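Local structure of microcin B17-processing protein McbC (Escherichia coli str. K-12 substr. MG1655, 6GRH) at residues L6-V11 and C192-K197; V131-L136 and N148-L153. The protein is an FMN-containing oxidoreductase of the nitroreductase family, needed to process the inactive microcin B17 precursor into the active peptide. One frame throughout, in Å; residues are numbered along the deposited sequence.

How the contacts relate
Segment 6-11, near the N terminus, leads into the short helix 8-12 and is the first partner of contact 1. Its second partner, 192-197, comes 181 residues later, so contact 1 closes a very long loop. Contact 2 falls within that loop. It joins strand 129-135 to strand 149-153, with only 12 residues from one segment to the other. The contacts meet in one antiparallel sheet, where strands 129-135 and 187-194 are neighbours. There Cys192 SG packs on Phe132 CD1 at 3.8 Å. Contact 1 sets the N-terminal segment against the end of strand 187-194 and the start of helix 195-199. Both also touch the second subunit.

Contact 1: L6-V11 and C192-K197; sequences LSLVEV and CIIFEK
Three apolar side chains of 6-11, those of Leu6, Leu8 and Val11, carry this contact. They meet the place where strand 187-194 ends and helix 195-199 begins. Ile194 is the N-cap residue of that helix.

The van der Waals contacts come first. Leu6 CD2 meets the CD and CE methylenes of Lys197, with CE at 3.7 Å, and the two side chains cross at a slant. Leu8 CD2 touches Ile194 CG2 at 4.1 Å. Val11 CG1 is set over the first turn of the helix, 3.5 Å from Glu196 O and 4.1 Å from Glu196 CB. This methyl is anti to the valine backbone N (chi1 170°), which points it at the helix backbone.

No hydrogen bond crosses between the segments. Ser7 caps helix 8-12: its OG accepts from Val9 N at 3.2 Å. Lys197 is bent at chi2 and chi4. Its NZ binds the backbone oxygens of Leu126 and Tyr127, just after the FMN-pocket residues Gly123 to Ala125, and its side chain is about 12 Å from a bound FMN. Glu196 OE1 binds Thr12 and Thr15, and its OE2 binds Met1 N of the McbD chain.

The contact is buried and made of van der Waals touches, one of them to a backbone carbonyl. The polar ends of Lys197 and Glu196 bind elsewhere, while Lys197 CD and CE and Glu196 CB touch 6-11.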
loop_
_atom_site.group_PDB
_atom_site.type_symbol
_atom_site.label_atom_id
_atom_site.label_comp_id
_atom_site.label_asym_id
_atom_site.label_seq_id
_atom_site.Cartn_x
_atom_site.Cartn_y
_atom_site.Cartn_z
ATOM N N LEU D 6 -15.935 7.851 27.345
ATOM C CA LEU D 6 -15.026 6.763 27.066
ATOM C C LEU D 6 -13.657 7.396 26.847
ATOM O O LEU D 6 -13.521 8.332 26.042
ATOM C CB LEU D 6 -15.445 6.038 25.785
ATOM C CG LEU D 6 -14.413 5.080 25.167
ATOM C CD1 LEU D 6 -14.099 3.966 26.157
ATOM C CD2 LEU D 6 -14.936 4.543 23.851
ATOM N N SER D 7 -12.653 6.863 27.526
ATOM C CA SER D 7 -11.286 7.298 27.322
ATOM C C SER D 7 -10.685 6.550 26.133
ATOM O O SER D 7 -10.772 5.328 26.066
ATOM C CB SER D 7 -10.437 7.015 28.561
ATOM O OG SER D 7 -9.087 7.375 28.284
ATOM N N LEU D 8 -10.021 7.274 25.236
ATOM C CA LEU D 8 -9.299 6.627 24.140
ATOM C C LEU D 8 -8.128 5.690 24.583
ATOM O O LEU D 8 -7.692 4.842 23.801
ATOM C CB LEU D 8 -8.833 7.686 23.127
ATOM C CG LEU D 8 -9.969 8.364 22.366
ATOM C CD1 LEU D 8 -9.465 9.520 21.504
ATOM C CD2 LEU D 8 -10.729 7.341 21.527
ATOM N N VAL D 9 -7.646 5.868 25.812
ATOM C CA VAL D 9 -6.693 4.952 26.438
ATOM C C VAL D 9 -7.198 3.511 26.403
ATOM O O VAL D 9 -6.436 2.590 26.123
ATOM C CB VAL D 9 -6.425 5.357 27.893
ATOM C CG1 VAL D 9 -5.488 4.355 28.567
ATOM C CG2 VAL D 9 -5.854 6.777 27.945
ATOM N N GLU D 10 -8.494 3.345 26.661
ATOM C CA GLU D 10 -9.138 2.023 26.700
ATOM C C GLU D 10 -9.190 1.413 25.297
ATOM O O GLU D 10 -9.013 0.206 25.141
ATOM C CB GLU D 10 -10.559 2.100 27.290
ATOM C CG GLU D 10 -10.634 2.592 28.729
ATOM C CD GLU D 10 -10.300 1.534 29.777
ATOM O OE1 GLU D 10 -9.957 0.380 29.413
ATOM O OE2 GLU D 10 -10.413 1.850 31.002
ATOM N N VAL D 11 -9.435 2.263 24.307
ATOM C CA VAL D 11 -9.484 1.864 22.915
ATOM C C VAL D 11 -8.120 1.411 22.415
ATOM O O VAL D 11 -8.012 0.335 21.804
ATOM C CB VAL D 11 -10.060 2.996 22.026
ATOM C CG1 VAL D 11 -9.904 2.685 20.547
ATOM C CG2 VAL D 11 -11.511 3.203 22.397
ATOM N N CYS D 192 -15.907 13.982 11.606
ATOM C CA CYS D 192 -14.535 13.517 11.761
ATOM C C CYS D 192 -14.470 12.077 12.251
ATOM O O CYS D 192 -15.203 11.691 13.147
ATOM C CB CYS D 192 -13.796 14.390 12.759
ATOM S SG CYS D 192 -13.703 16.116 12.231
ATOM N N ILE D 193 -13.553 11.317 11.673
ATOM C CA ILE D 193 -13.291 9.948 12.062
ATOM C C ILE D 193 -12.175 9.900 13.113
ATOM O O ILE D 193 -11.114 10.492 12.919
ATOM C CB ILE D 193 -12.894 9.065 10.861
ATOM C CG1 ILE D 193 -12.776 7.592 11.297
ATOM C CG2 ILE D 193 -11.612 9.521 10.169
ATOM C CD1 ILE D 193 -12.540 6.667 10.134
ATOM N N ILE D 194 -12.415 9.180 14.202
ATOM C CA ILE D 194 -11.351 8.832 15.140
ATOM C C ILE D 194 -10.808 7.480 14.689
ATOM O O ILE D 194 -11.484 6.465 14.854
ATOM C CB ILE D 194 -11.873 8.760 16.587
ATOM C CG1 ILE D 194 -12.456 10.112 16.979
ATOM C CG2 ILE D 194 -10.737 8.339 17.537
ATOM C CD1 ILE D 194 -13.036 10.117 18.365
ATOM N N PHE D 195 -9.600 7.449 14.155
ATOM C CA PHE D 195 -9.113 6.231 13.467
ATOM C C PHE D 195 -9.158 5.005 14.347
ATOM O O PHE D 195 -9.688 3.964 13.954
ATOM C CB PHE D 195 -7.708 6.397 12.917
ATOM C CG PHE D 195 -7.619 7.379 11.778
ATOM C CD1 PHE D 195 -8.114 7.058 10.530
ATOM C CD2 PHE D 195 -7.048 8.632 11.970
ATOM C CE1 PHE D 195 -8.018 7.958 9.472
ATOM C CE2 PHE D 195 -6.951 9.539 10.913
ATOM C CZ PHE D 195 -7.444 9.193 9.664
ATOM N N GLU D 196 -8.619 5.134 15.549
ATOM C CA GLU D 196 -8.511 3.966 16.414
ATOM C C GLU D 196 -9.858 3.459 16.902
ATOM O O GLU D 196 -10.011 2.259 17.061
ATOM C CB GLU D 196 -7.529 4.228 17.560
ATOM C CG GLU D 196 -6.091 4.259 17.030
ATOM C CD GLU D 196 -5.021 4.241 18.110
ATOM O OE1 GLU D 196 -5.077 3.366 19.012
ATOM O OE2 GLU D 196 -4.088 5.066 18.012
ATOM N N LYS D 197 -10.837 4.343 17.096
ATOM C CA LYS D 197 -12.190 3.928 17.444
ATOM C C LYS D 197 -12.866 3.206 16.273
ATOM O O LYS D 197 -13.636 2.277 16.499
ATOM C CB LYS D 197 -13.037 5.103 17.885
ATOM C CG LYS D 197 -14.339 4.659 18.530
ATOM C CD LYS D 197 -14.592 5.422 19.798
ATOM C CE LYS D 197 -15.978 5.146 20.338
ATOM N NZ LYS D 197 -16.929 6.280 20.123
#

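Contact 2: V131-L136 and N148-L153; sequences VFLCRL and NVYHYL
Asn148 OD1 accepts from Arg135 NH1 at 2.8 Å. The bond uses a lone pair in the carbonyl plane, and the amide and guanidinium planes are only 8° apart. The extended arginine chain passes alongside, with Arg135 CD 3.4 Å from Asn148 OD1. Arg135 N also donates to Asn148 O at 2.8 Å, nearly straight at 175°. Salt-bridged Glu138 is a second partner of the guanidinium.

The strands are antiparallel and form a beta hairpin. Leu133 and Tyr150 are a hydrogen-bonded pair, with Leu133 N 2.8 Å from Tyr150 O. A water bridges Val131 N and Tyr152 O.

Phe132 and His151 make an offset stack, centroids 4.8 Å apart and planes at 27°. The histidine lies over one face of the Phe132 ring, offset toward the rim. His151 also brings CD2 to Val131 O at 3.4 Å, while its NE2 binds Glu130. On the other face of the sheet, Leu133 CD2 rests against Tyr150 CD1.

Asn148 and Val149 both face Ala163 in a classic beta bulge. Helix 97-108 packs on Val131, Leu133 and Tyr152, helix 167-175 covers Cys134 and Val149, and strands 187-194 and 158-163 flank the pair.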
loop_
_atom_site.group_PDB
_atom_site.type_symbol
_atom_site.label_atom_id
_atom_site.label_comp_id
_atom_site.label_asym_id
_atom_site.label_seq_id
_atom_site.Cartn_x
_atom_site.Cartn_y
_atom_site.Cartn_z
ATOM N N VAL D 131 -19.007 14.901 15.520
ATOM C CA VAL D 131 -19.531 16.093 14.839
ATOM C C VAL D 131 -19.005 17.359 15.510
ATOM O O VAL D 131 -19.157 17.552 16.724
ATOM C CB VAL D 131 -21.075 16.185 14.897
ATOM C CG1 VAL D 131 -21.582 17.361 14.044
ATOM C CG2 VAL D 131 -21.701 14.892 14.454
ATOM N N PHE D 132 -18.425 18.231 14.702
ATOM C CA PHE D 132 -17.966 19.519 15.161
ATOM C C PHE D 132 -18.795 20.616 14.487
ATOM O O PHE D 132 -19.205 20.478 13.335
ATOM C CB PHE D 132 -16.488 19.680 14.850
ATOM C CG PHE D 132 -15.579 18.834 15.715
ATOM C CD1 PHE D 132 -15.313 17.522 15.382
ATOM C CD2 PHE D 132 -14.987 19.364 16.861
ATOM C CE1 PHE D 132 -14.451 16.742 16.164
ATOM C CE2 PHE D 132 -14.133 18.596 17.654
ATOM C CZ PHE D 132 -13.885 17.274 17.320
ATOM N N LEU D 133 -19.056 21.676 15.236
ATOM C CA LEU D 133 -19.866 22.793 14.785
ATOM C C LEU D 133 -18.923 23.969 14.595
ATOM O O LEU D 133 -18.180 24.306 15.519
ATOM C CB LEU D 133 -20.913 23.133 15.829
ATOM C CG LEU D 133 -21.648 24.478 15.705
ATOM C CD1 LEU D 133 -22.450 24.528 14.416
ATOM C CD2 LEU D 133 -22.540 24.642 16.920
ATOM N N CYS D 134 -18.943 24.565 13.403
ATOM C CA CYS D 134 -18.093 25.716 13.083
ATOM C C CYS D 134 -18.953 26.933 12.794
ATOM O O CYS D 134 -19.777 26.900 11.880
ATOM C CB CYS D 134 -17.193 25.393 11.875
ATOM S SG CYS D 134 -15.926 24.148 12.235
ATOM N N ARG D 135 -18.767 28.003 13.576
ATOM C CA ARG D 135 -19.519 29.248 13.404
ATOM C C ARG D 135 -18.775 30.115 12.381
ATOM O O ARG D 135 -17.600 30.400 12.568
ATOM C CB ARG D 135 -19.643 29.973 14.745
ATOM C CG ARG D 135 -20.284 31.341 14.674
ATOM C CD ARG D 135 -20.622 31.848 16.072
ATOM N NE ARG D 135 -21.109 33.216 16.042
ATOM C CZ ARG D 135 -20.342 34.314 16.011
ATOM N NH1 ARG D 135 -19.008 34.245 16.004
ATOM N NH2 ARG D 135 -20.926 35.501 15.984
ATOM N N LEU D 136 -19.459 30.524 11.316
ATOM C CA LEU D 136 -18.807 31.110 10.127
ATOM C C LEU D 136 -19.193 32.530 9.773
ATOM O O LEU D 136 -18.608 33.096 8.839
ATOM C CB LEU D 136 -19.094 30.256 8.895
ATOM C CG LEU D 136 -18.633 28.805 8.948
ATOM C CD1 LEU D 136 -18.993 28.121 7.650
ATOM C CD2 LEU D 136 -17.143 28.758 9.195
ATOM N N ASN D 148 -15.686 29.690 18.349
ATOM C CA ASN D 148 -16.289 29.443 17.041
ATOM C C ASN D 148 -16.267 28.017 16.577
ATOM O O ASN D 148 -16.821 27.732 15.537
ATOM C CB ASN D 148 -15.637 30.326 15.998
ATOM C CG ASN D 148 -16.027 31.759 16.162
ATOM O OD1 ASN D 148 -17.211 32.060 16.304
ATOM N ND2 ASN D 148 -15.041 32.656 16.179
ATOM N N VAL D 149 -15.624 27.127 17.328
ATOM C CA VAL D 149 -15.695 25.694 17.062
ATOM C C VAL D 149 -16.169 25.023 18.334
ATOM O O VAL D 149 -15.684 25.346 19.407
ATOM C CB VAL D 149 -14.335 25.110 16.659
ATOM C CG1 VAL D 149 -14.491 23.662 16.271
ATOM C CG2 VAL D 149 -13.733 25.885 15.497
ATOM N N TYR D 150 -17.105 24.092 18.191
ATOM C CA TYR D 150 -17.646 23.322 19.297
ATOM C C TYR D 150 -17.675 21.876 18.866
ATOM O O TYR D 150 -17.644 21.587 17.672
ATOM C CB TYR D 150 -19.083 23.762 19.632
ATOM C CG TYR D 150 -19.233 25.175 20.128
ATOM C CD1 TYR D 150 -19.429 26.243 19.239
ATOM C CD2 TYR D 150 -19.210 25.455 21.484
ATOM C CE1 TYR D 150 -19.581 27.536 19.692
ATOM C CE2 TYR D 150 -19.353 26.758 21.946
ATOM C CZ TYR D 150 -19.540 27.789 21.052
ATOM O OH TYR D 150 -19.664 29.069 21.525
ATOM N N HIS D 151 -17.735 20.966 19.838
ATOM C CA HIS D 151 -17.908 19.558 19.576
ATOM C C HIS D 151 -19.273 19.162 20.142
ATOM O O HIS D 151 -19.538 19.417 21.306
ATOM C CB HIS D 151 -16.748 18.830 20.233
ATOM C CG HIS D 151 -16.873 17.344 20.265
ATOM N ND1 HIS D 151 -16.568 16.610 21.385
ATOM C CD2 HIS D 151 -17.251 16.458 19.320
ATOM C CE1 HIS D 151 -16.748 15.323 21.131
ATOM N NE2 HIS D 151 -17.149 15.202 19.877
ATOM N N TYR D 152 -20.156 18.586 19.312
ATOM C CA TYR D 152 -21.461 18.146 19.779
ATOM C C TYR D 152 -21.367 16.771 20.433
ATOM O O TYR D 152 -20.843 15.846 19.825
ATOM C CB TYR D 152 -22.504 18.109 18.646
ATOM C CG TYR D 152 -23.889 17.741 19.157
ATOM C CD1 TYR D 152 -24.497 18.492 20.147
ATOM C CD2 TYR D 152 -24.571 16.629 18.676
ATOM C CE1 TYR D 152 -25.751 18.180 20.634
ATOM C CE2 TYR D 152 -25.837 16.299 19.159
ATOM C CZ TYR D 152 -26.429 17.075 20.137
ATOM O OH TYR D 152 -27.674 16.773 20.649
ATOM N N LEU D 153 -21.887 16.663 21.664
ATOM C CA LEU D 153 -21.949 15.407 22.416
ATOM C C LEU D 153 -23.375 14.893 22.284
ATOM O O LEU D 153 -24.280 15.399 22.958
ATOM C CB LEU D 153 -21.555 15.622 23.882
ATOM C CG LEU D 153 -20.174 16.218 24.165
ATOM C CD1 LEU D 153 -20.007 16.512 25.650
ATOM C CD2 LEU D 153 -19.062 15.283 23.682
HETATM O O HOH W 1 -19.984 14.052 18.021
#